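Local structure of pectate lyase (Cellvibrio cellulosa, 1GXM) at residues F290-G295 / Q303-R308; S261-N266 / E307-Y312; A208-S213 / Y278-L283; G255-S260 / A272-W277. The protein cleaves pectate (polygalacturonate) by anti-beta-elimination, the present chain being the family 10 polysaccharide lyase catalytic module of a longer enzyme. One frame throughout, in Å; residues are numbered along the deposited sequence.

Contact 1: residues F290-G295 / Q303-R308; sequences FSDRDG and QMSLER
E307 holds its carboxylate between two guanidinium groups, R293 from across the contact and R308 from its own helix, each gripping it side-on through NE and NH2. R293 NE meets E307 OE1 from above the carboxylate plane and R293 NH2 meets E307 OE2, both at 3.0 Å; the R308 nitrogens come from the opposite face, giving each oxygen two donors. The arginines cross at about a right angle, guanidinium planes 44° apart, R293 NH2 lying over one face of R308, which also makes a cation-pi contact with Y209. Beside this network helix 306-311 begins: S305 is its N-cap, its OG accepting from R308 N (3.3 Å) while donating to D292 OD1 (2.7 Å). S305 N donates to D292 OD2 (2.7 Å) with an N-H...O angle of 170°, clamping both carboxylate oxygens. M304, bent at chi3, crosses F290 at about a right angle and sets CE 3.5 Å from F290 CB and 3.3 Å from S291 O, a buried carbonyl with no hydrogen-bond partner.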
loop_
_atom_site.group_PDB
_atom_site.type_symbol
_atom_site.label_atom_id
_atom_site.label_comp_id
_atom_site.label_asym_id
_atom_site.label_seq_id
_atom_site.Cartn_x
_atom_site.Cartn_y
_atom_site.Cartn_z
ATOM N N PHE A 290 -15.603 12.422 -7.917
ATOM C CA PHE A 290 -15.322 11.617 -9.079
ATOM C C PHE A 290 -14.499 12.393 -10.076
ATOM O O PHE A 290 -14.450 13.608 -10.060
ATOM C CB PHE A 290 -16.636 11.174 -9.715
ATOM C CG PHE A 290 -17.597 10.612 -8.723
ATOM C CD1 PHE A 290 -17.363 9.373 -8.156
ATOM C CD2 PHE A 290 -18.672 11.343 -8.290
ATOM C CE1 PHE A 290 -18.222 8.878 -7.182
ATOM C CE2 PHE A 290 -19.532 10.848 -7.326
ATOM C CZ PHE A 290 -19.305 9.619 -6.774
ATOM N N SER A 291 -13.895 11.647 -10.975
ATOM C CA SER A 291 -13.110 12.226 -12.049
ATOM C C SER A 291 -13.360 11.434 -13.328
ATOM O O SER A 291 -14.271 10.605 -13.401
ATOM C CB SER A 291 -11.644 12.321 -11.639
ATOM O OG SER A 291 -10.889 12.987 -12.626
ATOM N N ASP A 292 -12.572 11.701 -14.348
ATOM C CA ASP A 292 -12.789 11.073 -15.625
ATOM C C ASP A 292 -11.521 11.238 -16.425
ATOM O O ASP A 292 -10.558 11.805 -15.939
ATOM C CB ASP A 292 -13.974 11.750 -16.307
ATOM C CG ASP A 292 -14.765 10.829 -17.207
ATOM O OD1 ASP A 292 -14.207 9.839 -17.729
ATOM O OD2 ASP A 292 -15.963 11.097 -17.446
ATOM N N ARG A 293 -11.529 10.757 -17.662
ATOM C CA ARG A 293 -10.311 10.775 -18.458
ATOM C C ARG A 293 -9.852 12.164 -18.813
ATOM O O ARG A 293 -8.674 12.337 -19.110
ATOM C CB ARG A 293 -10.478 9.902 -19.691
ATOM C CG ARG A 293 -10.541 8.437 -19.294
ATOM C CD ARG A 293 -10.117 7.509 -20.362
ATOM N NE ARG A 293 -10.209 6.096 -20.019
ATOM C CZ ARG A 293 -9.207 5.344 -19.585
ATOM N NH1 ARG A 293 -7.990 5.845 -19.374
ATOM N NH2 ARG A 293 -9.420 4.059 -19.351
ATOM N N ASP A 294 -10.748 13.151 -18.730
ATOM C CA ASP A 294 -10.370 14.544 -18.955
ATOM C C ASP A 294 -9.760 15.211 -17.729
ATOM O O ASP A 294 -9.402 16.365 -17.783
ATOM C CB ASP A 294 -11.538 15.367 -19.466
ATOM C CG ASP A 294 -12.682 15.462 -18.491
ATOM O OD1 ASP A 294 -12.711 14.766 -17.442
ATOM O OD2 ASP A 294 -13.617 16.249 -18.708
ATOM N N GLY A 295 -9.655 14.496 -16.622
ATOM C CA GLY A 295 -9.113 15.039 -15.406
ATOM C C GLY A 295 -10.039 15.985 -14.678
ATOM O O GLY A 295 -9.597 16.661 -13.777
ATOM N N GLN A 303 -22.586 11.693 -14.153
ATOM C CA GLN A 303 -21.960 12.615 -15.112
ATOM C C GLN A 303 -20.699 12.032 -15.750
ATOM O O GLN A 303 -20.141 12.611 -16.684
ATOM C CB GLN A 303 -21.578 13.939 -14.425
ATOM C CG GLN A 303 -22.566 14.897 -13.838
ATOM C CD GLN A 303 -21.810 16.081 -13.206
ATOM O OE1 GLN A 303 -21.617 16.141 -11.974
ATOM N NE2 GLN A 303 -21.326 16.982 -14.052
ATOM N N MET A 304 -20.218 10.917 -15.213
ATOM C CA MET A 304 -18.988 10.305 -15.676
ATOM C C MET A 304 -19.180 9.559 -16.978
ATOM O O MET A 304 -20.261 9.044 -17.241
ATOM C CB MET A 304 -18.530 9.285 -14.621
ATOM C CG MET A 304 -17.111 8.793 -14.802
ATOM S SD MET A 304 -16.707 7.594 -13.536
ATOM C CE MET A 304 -16.665 8.650 -12.138
ATOM N N SER A 305 -18.125 9.441 -17.771
ATOM C CA SER A 305 -18.144 8.557 -18.922
ATOM C C SER A 305 -18.481 7.142 -18.487
ATOM O O SER A 305 -18.092 6.682 -17.420
ATOM C CB SER A 305 -16.812 8.552 -19.651
ATOM O OG SER A 305 -15.773 8.014 -18.874
ATOM N N LEU A 306 -19.220 6.447 -19.333
ATOM C CA LEU A 306 -19.600 5.082 -19.058
ATOM C C LEU A 306 -18.371 4.224 -18.796
ATOM O O LEU A 306 -18.326 3.411 -17.876
ATOM C CB LEU A 306 -20.359 4.550 -20.262
ATOM C CG LEU A 306 -20.867 3.145 -20.111
ATOM C CD1 LEU A 306 -21.916 3.047 -19.008
ATOM C CD2 LEU A 306 -21.480 2.727 -21.423
ATOM N N GLU A 307 -17.342 4.407 -19.608
ATOM C CA GLU A 307 -16.162 3.580 -19.499
ATOM C C GLU A 307 -15.455 3.750 -18.142
ATOM O O GLU A 307 -14.957 2.787 -17.586
ATOM C CB GLU A 307 -15.185 3.840 -20.650
ATOM C CG GLU A 307 -13.999 2.887 -20.659
ATOM C CD GLU A 307 -12.830 3.336 -19.784
ATOM O OE1 GLU A 307 -12.737 4.536 -19.472
ATOM O OE2 GLU A 307 -11.988 2.471 -19.456
ATOM N N ARG A 308 -15.368 4.976 -17.651
ATOM C CA ARG A 308 -14.705 5.181 -16.362
ATOM C C ARG A 308 -15.595 4.755 -15.199
ATOM O O ARG A 308 -15.092 4.345 -14.180
ATOM C CB ARG A 308 -14.230 6.620 -16.169
ATOM C CG ARG A 308 -12.930 6.953 -16.905
ATOM C CD ARG A 308 -11.718 6.250 -16.366
ATOM N NE ARG A 308 -11.634 4.872 -16.828
ATOM C CZ ARG A 308 -10.861 3.942 -16.315
ATOM N NH1 ARG A 308 -10.097 4.204 -15.272
ATOM N NH2 ARG A 308 -10.874 2.726 -16.806
HETATM O O HOH W 1 -17.097 14.049 -17.161
#

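Contact 2: residues S261-N266 / E307-Y312; sequences SLAATN and ERRTGY
R309 reaches from helix 306-311 into the loop 261-266 and donates to two successive main-chain carbonyls. Its NE lies 2.9 Å from A263 O, which sits close to the guanidinium plane and points almost straight at the donor (C=O...N angle 169°). R309 NH2 donates to A264 O (2.9 Å) from above that carbonyl's plane. The bend at chi3 (51°) turns the guanidinium across the loop, so that T265 O comes over one of its faces, 3.3 Å from R309 NE but at an angle too poor for a bond. NH1 donates to I301 O. Tight packing continues at A263, buried, whose CB presses on R309 O at 3.5 Å. Toward solvent the fit slackens: T310 offers its methyl, CG2, 3.9 Å from A263 O, its OG1 being turned back to L306 O, and the side chains of A264 and T265 point away from the helix. The arrangement is a helix arginine bridging consecutive loop carbonyls, those of the connection between the antiparallel strands 256-258 and 268-271.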
loop_
_atom_site.group_PDB
_atom_site.type_symbol
_atom_site.label_atom_id
_atom_site.label_comp_id
_atom_site.label_asym_id
_atom_site.label_seq_id
_atom_site.Cartn_x
_atom_site.Cartn_y
_atom_site.Cartn_z
ATOM N N SER A 261 -21.511 -4.068 -10.006
ATOM C CA SER A 261 -22.430 -4.718 -10.960
ATOM C C SER A 261 -23.514 -3.773 -11.479
ATOM O O SER A 261 -24.149 -4.032 -12.513
ATOM C CB SER A 261 -23.094 -5.955 -10.336
ATOM O OG SER A 261 -24.277 -5.642 -9.608
ATOM N N LEU A 262 -23.731 -2.679 -10.764
ATOM C CA LEU A 262 -24.743 -1.697 -11.075
ATOM C C LEU A 262 -24.107 -0.448 -11.666
ATOM O O LEU A 262 -24.779 0.541 -11.856
ATOM C CB LEU A 262 -25.559 -1.351 -9.833
ATOM C CG LEU A 262 -26.180 -2.584 -9.146
ATOM C CD1 LEU A 262 -26.969 -2.205 -7.929
ATOM C CD2 LEU A 262 -27.041 -3.372 -10.114
ATOM N N ALA A 263 -22.820 -0.529 -11.991
ATOM C CA ALA A 263 -22.102 0.658 -12.459
ATOM C C ALA A 263 -22.554 1.228 -13.798
ATOM O O ALA A 263 -22.269 2.382 -14.084
ATOM C CB ALA A 263 -20.590 0.407 -12.476
ATOM N N ALA A 264 -23.248 0.447 -14.614
ATOM C CA ALA A 264 -23.708 0.932 -15.919
ATOM C C ALA A 264 -24.401 2.267 -15.759
ATOM O O ALA A 264 -24.245 3.148 -16.592
ATOM C CB ALA A 264 -24.665 -0.044 -16.571
ATOM N N THR A 265 -25.197 2.423 -14.703
ATOM C CA THR A 265 -25.861 3.694 -14.491
ATOM C C THR A 265 -25.425 4.346 -13.200
ATOM O O THR A 265 -25.075 5.511 -13.205
ATOM C CB THR A 265 -27.397 3.601 -14.571
ATOM O OG1 THR A 265 -27.888 2.772 -13.531
ATOM C CG2 THR A 265 -27.878 2.903 -15.863
ATOM N N ASN A 266 -25.445 3.612 -12.090
ATOM C CA ASN A 266 -24.992 4.174 -10.820
ATOM C C ASN A 266 -24.717 3.060 -9.827
ATOM O O ASN A 266 -25.640 2.415 -9.351
ATOM C CB ASN A 266 -26.019 5.136 -10.236
ATOM C CG ASN A 266 -25.475 5.916 -9.062
ATOM O OD1 ASN A 266 -24.458 5.539 -8.484
ATOM N ND2 ASN A 266 -26.147 6.990 -8.684
ATOM N N GLU A 307 -17.342 4.407 -19.608
ATOM C CA GLU A 307 -16.162 3.580 -19.499
ATOM C C GLU A 307 -15.455 3.750 -18.142
ATOM O O GLU A 307 -14.957 2.787 -17.586
ATOM C CB GLU A 307 -15.185 3.840 -20.650
ATOM C CG GLU A 307 -13.999 2.887 -20.659
ATOM C CD GLU A 307 -12.830 3.336 -19.784
ATOM O OE1 GLU A 307 -12.737 4.536 -19.472
ATOM O OE2 GLU A 307 -11.988 2.471 -19.456
ATOM N N ARG A 308 -15.368 4.976 -17.651
ATOM C CA ARG A 308 -14.705 5.181 -16.362
ATOM C C ARG A 308 -15.595 4.755 -15.199
ATOM O O ARG A 308 -15.092 4.345 -14.180
ATOM C CB ARG A 308 -14.230 6.620 -16.169
ATOM C CG ARG A 308 -12.930 6.953 -16.905
ATOM C CD ARG A 308 -11.718 6.250 -16.366
ATOM N NE ARG A 308 -11.634 4.872 -16.828
ATOM C CZ ARG A 308 -10.861 3.942 -16.315
ATOM N NH1 ARG A 308 -10.097 4.204 -15.272
ATOM N NH2 ARG A 308 -10.874 2.726 -16.806
ATOM N N ARG A 309 -16.907 4.870 -15.335
ATOM C CA ARG A 309 -17.781 4.481 -14.236
ATOM C C ARG A 309 -17.784 2.973 -14.074
ATOM O O ARG A 309 -17.841 2.465 -12.962
ATOM C CB ARG A 309 -19.189 5.006 -14.457
ATOM C CG ARG A 309 -20.107 4.754 -13.256
ATOM C CD ARG A 309 -21.449 5.457 -13.306
ATOM N NE ARG A 309 -22.090 5.187 -14.584
ATOM C CZ ARG A 309 -22.194 6.039 -15.592
ATOM N NH1 ARG A 309 -21.794 7.291 -15.486
ATOM N NH2 ARG A 309 -22.724 5.630 -16.719
ATOM N N THR A 310 -17.693 2.256 -15.189
ATOM C CA THR A 310 -17.708 0.793 -15.140
ATOM C C THR A 310 -16.294 0.210 -14.990
ATOM O O THR A 310 -16.125 -0.887 -14.470
ATOM C CB THR A 310 -18.356 0.191 -16.398
ATOM O OG1 THR A 310 -17.654 0.652 -17.562
ATOM C CG2 THR A 310 -19.774 0.654 -16.553
ATOM N N GLY A 311 -15.272 0.947 -15.424
ATOM C CA GLY A 311 -13.924 0.416 -15.512
ATOM C C GLY A 311 -13.033 0.676 -14.321
ATOM O O GLY A 311 -11.936 0.189 -14.250
ATOM N N TYR A 312 -13.522 1.464 -13.379
ATOM C CA TYR A 312 -12.746 1.842 -12.202
ATOM C C TYR A 312 -13.711 1.928 -11.041
ATOM O O TYR A 312 -14.851 2.366 -11.222
ATOM C CB TYR A 312 -12.125 3.210 -12.467
ATOM C CG TYR A 312 -11.033 3.686 -11.553
ATOM C CD1 TYR A 312 -9.743 3.216 -11.672
ATOM C CD2 TYR A 312 -11.272 4.673 -10.606
ATOM C CE1 TYR A 312 -8.744 3.701 -10.863
ATOM C CE2 TYR A 312 -10.281 5.144 -9.791
ATOM C CZ TYR A 312 -9.006 4.686 -9.944
ATOM O OH TYR A 312 -7.994 5.142 -9.134
#

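Contact 3: residues A208-S213 / Y278-L283; sequences AYELES and YRFYDL
This is a buried contact with no direct hydrogen bond across it: the loop running into strand 214-215 lies against strand 280-281 and the residues after it, held by packing round one phenyl ring and by water. The ring is that of F280. S213 OG stands at its edge, near the ring plane, 3.4 Å from F280 CD1, while Y209 O lies obliquely 3.9 Å from F280 CZ and E210 CG is 4.2 Å from F280 CZ. CG of the preceding residue, R279, lies over part of one ring face. S213 OG is held at the rim by its bond to L211 O (2.8 Å), which a chi1 of 54°, setting the hydroxyl between the backbone N and the carbonyl carbon, makes possible. Further along, the main chain of S213 packs against Y281 and L283: its CA sits 3.2 Å from Y281 O, and L283 CD2 rests 3.5 Å from S213 C. E212 O and L283 N are bridged by a water, which donates to the first (2.8 Å) and accepts from the second (2.9 Å). The carboxylate of E210 turns toward R207 and Y312, and that of E212 pairs with K205. Directly beyond S213 the chain takes up strand pairing, L214 bonding Y281 through the backbone, so the contact lies where the chain enters the two-stranded antiparallel sheet 214-215/280-281.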
loop_
_atom_site.group_PDB
_atom_site.type_symbol
_atom_site.label_atom_id
_atom_site.label_comp_id
_atom_site.label_asym_id
_atom_site.label_seq_id
_atom_site.Cartn_x
_atom_site.Cartn_y
_atom_site.Cartn_z
ATOM N N ALA A 208 -5.045 10.380 -15.141
ATOM C CA ALA A 208 -5.903 11.537 -15.380
ATOM C C ALA A 208 -7.057 11.628 -14.395
ATOM O O ALA A 208 -7.453 12.715 -13.997
ATOM C CB ALA A 208 -6.440 11.517 -16.783
ATOM N N TYR A 209 -7.575 10.471 -14.017
ATOM C CA TYR A 209 -8.783 10.382 -13.203
ATOM C C TYR A 209 -8.448 10.168 -11.740
ATOM O O TYR A 209 -9.329 9.858 -10.951
ATOM C CB TYR A 209 -9.697 9.248 -13.740
ATOM C CG TYR A 209 -8.913 8.016 -14.095
ATOM C CD1 TYR A 209 -8.584 7.059 -13.142
ATOM C CD2 TYR A 209 -8.444 7.828 -15.404
ATOM C CE1 TYR A 209 -7.803 5.946 -13.479
ATOM C CE2 TYR A 209 -7.669 6.737 -15.725
ATOM C CZ TYR A 209 -7.340 5.810 -14.764
ATOM O OH TYR A 209 -6.583 4.708 -15.104
ATOM N N GLU A 210 -7.176 10.339 -11.375
ATOM C CA GLU A 210 -6.681 10.152 -10.016
ATOM C C GLU A 210 -6.154 11.478 -9.498
ATOM O O GLU A 210 -5.018 11.824 -9.711
ATOM C CB GLU A 210 -5.608 9.075 -10.001
ATOM C CG GLU A 210 -6.220 7.728 -10.332
ATOM C CD GLU A 210 -5.238 6.618 -10.536
ATOM O OE1 GLU A 210 -4.103 6.858 -10.981
ATOM O OE2 GLU A 210 -5.610 5.467 -10.255
ATOM N N LEU A 211 -7.017 12.228 -8.840
ATOM C CA LEU A 211 -6.721 13.598 -8.489
ATOM C C LEU A 211 -6.235 13.698 -7.061
ATOM O O LEU A 211 -6.333 12.780 -6.275
ATOM C CB LEU A 211 -7.964 14.443 -8.703
ATOM C CG LEU A 211 -8.608 14.382 -10.079
ATOM C CD1 LEU A 211 -9.726 15.388 -10.148
ATOM C CD2 LEU A 211 -7.605 14.707 -11.160
ATOM N N GLU A 212 -5.763 14.876 -6.720
ATOM C CA GLU A 212 -5.378 15.182 -5.356
ATOM C C GLU A 212 -6.598 15.053 -4.468
ATOM O O GLU A 212 -7.651 15.589 -4.764
ATOM C CB GLU A 212 -4.823 16.605 -5.238
ATOM C CG GLU A 212 -3.733 16.957 -6.261
ATOM C CD GLU A 212 -4.280 17.585 -7.548
ATOM O OE1 GLU A 212 -5.373 17.205 -8.049
ATOM O OE2 GLU A 212 -3.620 18.495 -8.098
ATOM N N SER A 213 -6.415 14.356 -3.363
ATOM C CA SER A 213 -7.529 13.870 -2.590
ATOM C C SER A 213 -7.050 13.145 -1.374
ATOM O O SER A 213 -5.876 12.808 -1.268
ATOM C CB SER A 213 -8.342 12.902 -3.425
ATOM O OG SER A 213 -7.515 11.883 -3.934
ATOM N N TYR A 278 -15.853 6.563 -0.175
ATOM C CA TYR A 278 -15.411 6.969 -1.483
ATOM C C TYR A 278 -13.939 6.658 -1.687
ATOM O O TYR A 278 -13.145 6.639 -0.747
ATOM C CB TYR A 278 -15.639 8.455 -1.693
ATOM C CG TYR A 278 -17.097 8.824 -1.762
ATOM C CD1 TYR A 278 -17.820 9.116 -0.619
ATOM C CD2 TYR A 278 -17.756 8.870 -2.974
ATOM C CE1 TYR A 278 -19.160 9.449 -0.697
ATOM C CE2 TYR A 278 -19.095 9.189 -3.057
ATOM C CZ TYR A 278 -19.783 9.488 -1.921
ATOM O OH TYR A 278 -21.116 9.809 -2.025
ATOM N N ARG A 279 -13.568 6.439 -2.934
ATOM C CA ARG A 279 -12.165 6.300 -3.263
ATOM C C ARG A 279 -11.401 7.615 -3.124
ATOM O O ARG A 279 -10.223 7.604 -2.743
ATOM C CB ARG A 279 -12.025 5.756 -4.666
ATOM C CG ARG A 279 -10.633 5.351 -5.042
ATOM C CD ARG A 279 -10.653 4.368 -6.125
ATOM N NE ARG A 279 -9.341 3.858 -6.460
ATOM C CZ ARG A 279 -9.156 2.852 -7.269
ATOM N NH1 ARG A 279 -10.190 2.273 -7.829
ATOM N NH2 ARG A 279 -7.936 2.431 -7.533
ATOM N N PHE A 280 -12.073 8.712 -3.440
ATOM C CA PHE A 280 -11.477 10.042 -3.426
ATOM C C PHE A 280 -12.345 10.988 -2.634
ATOM O O PHE A 280 -13.535 11.100 -2.900
ATOM C CB PHE A 280 -11.358 10.585 -4.840
ATOM C CG PHE A 280 -10.615 9.683 -5.777
ATOM C CD1 PHE A 280 -9.231 9.655 -5.788
ATOM C CD2 PHE A 280 -11.303 8.861 -6.644
ATOM C CE1 PHE A 280 -8.569 8.805 -6.628
ATOM C CE2 PHE A 280 -10.642 8.015 -7.484
ATOM C CZ PHE A 280 -9.264 8.003 -7.496
ATOM N N TYR A 281 -11.731 11.692 -1.697
ATOM C CA TYR A 281 -12.384 12.754 -0.959
ATOM C C TYR A 281 -11.652 14.057 -1.181
ATOM O O TYR A 281 -10.429 14.109 -1.209
ATOM C CB TYR A 281 -12.340 12.496 0.534
ATOM C CG TYR A 281 -13.189 11.358 0.975
ATOM C CD1 TYR A 281 -12.720 10.069 0.930
ATOM C CD2 TYR A 281 -14.480 11.578 1.419
ATOM C CE1 TYR A 281 -13.494 9.021 1.356
ATOM C CE2 TYR A 281 -15.271 10.539 1.827
ATOM C CZ TYR A 281 -14.781 9.256 1.809
ATOM O OH TYR A 281 -15.548 8.183 2.214
ATOM N N ASP A 282 -12.407 15.132 -1.275
ATOM C CA ASP A 282 -11.796 16.439 -1.400
ATOM C C ASP A 282 -10.962 16.748 -0.157
ATOM O O ASP A 282 -11.427 16.572 0.973
ATOM C CB ASP A 282 -12.867 17.494 -1.612
ATOM C CG ASP A 282 -12.297 18.856 -1.804
ATOM O OD1 ASP A 282 -12.050 19.569 -0.797
ATOM O OD2 ASP A 282 -12.039 19.266 -2.927
ATOM N N LEU A 283 -9.750 17.251 -0.369
ATOM C CA LEU A 283 -8.806 17.488 0.703
ATOM C C LEU A 283 -9.367 18.392 1.782
ATOM O O LEU A 283 -9.088 18.198 2.939
ATOM C CB LEU A 283 -7.531 18.093 0.136
ATOM C CG LEU A 283 -6.671 17.104 -0.629
ATOM C CD1 LEU A 283 -5.613 17.850 -1.384
ATOM C CD2 LEU A 283 -6.004 16.079 0.278
HETATM O O HOH W 2 -5.312 3.694 -8.350
HETATM O O HOH W 3 -9.098 17.426 -3.208
#

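Contact 4: residues G255-S260 / A272-W277; sequences GYTYDS and AGSKMW
S274 makes both hydrogen bonds across the contact between 255-260 and 272-277. G255 N donates to S274 O at 2.7 Å with an N-H...O angle of 160°, and S274 OG donates to Y256 O at 2.8 Å, coming in from above the carbonyl plane. The hydroxyl lies opposite the backbone N about the first torsion (chi1 167°), which carries it over to the facing strand and also sets it 3.6 Å from T257 CB. The two strands are not paired as a sheet: Y256 O and M276 N are 3.5 Å apart at an angle too poor for a bond, in keeping with axes that cross at 50°. The hydroxyl of Y258 is hydrogen-bonded to W314 N, outside the two segments. The M276 chain runs out extended through CG, which lays SD at the edge of the Y258 ring, 5.4 Å from the ring centroid and near its plane, a Met-aromatic contact of the edge-on kind. The same SD touches Y258 CB at 3.8 Å and lies equally close to Y258 N. Apolar packing is slighter, Y256 CB standing 4.5 Å from M276 CB while the Y256 ring leads away. Each strand has its sheet partner in another strand: 256-258 pairs antiparallel with 268-271, against whose I268 both Y258 and M276 pack, and 274-278 pairs with 315-316, while W277 points the other way onto helix 318-329.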
loop_
_atom_site.group_PDB
_atom_site.type_symbol
_atom_site.label_atom_id
_atom_site.label_comp_id
_atom_site.label_asym_id
_atom_site.label_seq_id
_atom_site.Cartn_x
_atom_site.Cartn_y
_atom_site.Cartn_z
ATOM N N GLY A 255 -25.919 4.166 4.837
ATOM C CA GLY A 255 -27.117 3.707 4.154
ATOM C C GLY A 255 -26.920 3.364 2.690
ATOM O O GLY A 255 -27.885 3.181 1.965
ATOM N N TYR A 256 -25.661 3.273 2.252
ATOM C CA TYR A 256 -25.323 3.017 0.855
ATOM C C TYR A 256 -24.197 2.010 0.770
ATOM O O TYR A 256 -23.442 1.821 1.710
ATOM C CB TYR A 256 -24.901 4.318 0.147
ATOM C CG TYR A 256 -26.050 5.287 0.024
ATOM C CD1 TYR A 256 -26.396 6.084 1.106
ATOM C CD2 TYR A 256 -26.821 5.367 -1.121
ATOM C CE1 TYR A 256 -27.447 6.957 1.073
ATOM C CE2 TYR A 256 -27.919 6.268 -1.152
ATOM C CZ TYR A 256 -28.192 7.045 -0.035
ATOM O OH TYR A 256 -29.252 7.950 0.000
ATOM N N THR A 257 -24.077 1.415 -0.393
ATOM C CA THR A 257 -22.971 0.553 -0.711
ATOM C C THR A 257 -22.590 0.771 -2.162
ATOM O O THR A 257 -23.380 1.265 -2.959
ATOM C CB THR A 257 -23.352 -0.892 -0.405
ATOM O OG1 THR A 257 -22.160 -1.675 -0.223
ATOM C CG2 THR A 257 -24.153 -1.533 -1.529
ATOM N N TYR A 258 -21.386 0.350 -2.495
ATOM C CA TYR A 258 -20.892 0.420 -3.855
ATOM C C TYR A 258 -21.032 -0.953 -4.488
ATOM O O TYR A 258 -20.458 -1.926 -4.027
ATOM C CB TYR A 258 -19.425 0.852 -3.883
ATOM C CG TYR A 258 -18.973 1.307 -5.248
ATOM C CD1 TYR A 258 -18.461 0.410 -6.180
ATOM C CD2 TYR A 258 -19.060 2.631 -5.607
ATOM C CE1 TYR A 258 -18.056 0.833 -7.419
ATOM C CE2 TYR A 258 -18.643 3.062 -6.842
ATOM C CZ TYR A 258 -18.163 2.159 -7.747
ATOM O OH TYR A 258 -17.731 2.636 -8.962
ATOM N N ASP A 259 -21.820 -1.025 -5.543
ATOM C CA ASP A 259 -22.081 -2.272 -6.221
ATOM C C ASP A 259 -21.623 -2.121 -7.658
ATOM O O ASP A 259 -22.313 -1.526 -8.478
ATOM C CB ASP A 259 -23.559 -2.619 -6.108
ATOM C CG ASP A 259 -23.858 -4.008 -6.611
ATOM O OD1 ASP A 259 -23.036 -4.545 -7.361
ATOM O OD2 ASP A 259 -24.901 -4.590 -6.288
ATOM N N SER A 260 -20.435 -2.619 -7.957
ATOM C CA SER A 260 -19.853 -2.423 -9.278
ATOM C C SER A 260 -20.707 -3.071 -10.373
ATOM O O SER A 260 -20.646 -2.650 -11.520
ATOM C CB SER A 260 -18.421 -2.942 -9.344
ATOM O OG SER A 260 -18.387 -4.343 -9.265
ATOM N N ALA A 272 -29.515 -0.684 3.525
ATOM C CA ALA A 272 -29.830 -0.335 4.895
ATOM C C ALA A 272 -28.735 -0.794 5.833
ATOM O O ALA A 272 -28.299 -1.942 5.798
ATOM C CB ALA A 272 -31.170 -0.960 5.300
ATOM N N GLY A 273 -28.297 0.134 6.680
ATOM C CA GLY A 273 -27.343 -0.172 7.730
ATOM C C GLY A 273 -25.938 -0.439 7.242
ATOM O O GLY A 273 -25.137 -1.021 7.980
ATOM N N SER A 274 -25.660 -0.058 5.997
ATOM C CA SER A 274 -24.352 -0.217 5.361
ATOM C C SER A 274 -23.664 1.135 5.371
ATOM O O SER A 274 -24.291 2.167 5.476
ATOM C CB SER A 274 -24.536 -0.705 3.922
ATOM O OG SER A 274 -23.340 -0.612 3.145
ATOM N N LYS A 275 -22.345 1.110 5.283
ATOM C CA LYS A 275 -21.555 2.317 5.105
ATOM C C LYS A 275 -20.666 2.119 3.900
ATOM O O LYS A 275 -20.083 1.055 3.715
ATOM C CB LYS A 275 -20.709 2.538 6.339
ATOM C CG LYS A 275 -21.527 2.900 7.577
ATOM C CD LYS A 275 -20.636 2.943 8.826
ATOM C CE LYS A 275 -21.446 3.255 10.052
ATOM N NZ LYS A 275 -20.630 3.256 11.291
ATOM N N MET A 276 -20.556 3.161 3.106
ATOM C CA MET A 276 -19.707 3.187 1.924
ATOM C C MET A 276 -18.652 4.253 2.128
ATOM O O MET A 276 -18.901 5.311 2.698
ATOM C CB MET A 276 -20.514 3.511 0.670
ATOM C CG MET A 276 -19.760 3.280 -0.609
ATOM S SD MET A 276 -20.550 4.019 -2.028
ATOM C CE MET A 276 -19.919 5.713 -1.882
ATOM N N TRP A 277 -17.478 3.980 1.598
ATOM C CA TRP A 277 -16.427 4.977 1.526
ATOM C C TRP A 277 -16.165 5.301 0.081
ATOM O O TRP A 277 -16.248 4.447 -0.793
ATOM C CB TRP A 277 -15.134 4.469 2.195
ATOM C CG TRP A 277 -15.262 4.425 3.675
ATOM C CD1 TRP A 277 -14.868 5.377 4.557
ATOM C CD2 TRP A 277 -15.900 3.395 4.452
ATOM N NE1 TRP A 277 -15.200 5.006 5.835
ATOM C CE2 TRP A 277 -15.820 3.786 5.798
ATOM C CE3 TRP A 277 -16.477 2.162 4.151
ATOM C CZ2 TRP A 277 -16.320 3.018 6.828
ATOM C CZ3 TRP A 277 -16.960 1.392 5.182
ATOM C CH2 TRP A 277 -16.880 1.824 6.506
#

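Overall arrangement
From the N terminus, 208-213 comes first and waits for 278-283, so contact 3 closes a long loop that contains the whole of contact 4. Within that loop, 255-260 leads straight into 261-266; the first is met by 272-277, the second only later by 307-312, so contact 2 crosses both contact 4 and contact 3. Contact 1, short-range, follows contact 3 in series and ends on helix 306-311, which contact 2 also uses. That helix thus ties the 290-295 turn to the connection between strands 256-258 and 268-271. Y312 and E210 link contacts 2 and 3, and R308 and Y209 link contacts 1 and 3.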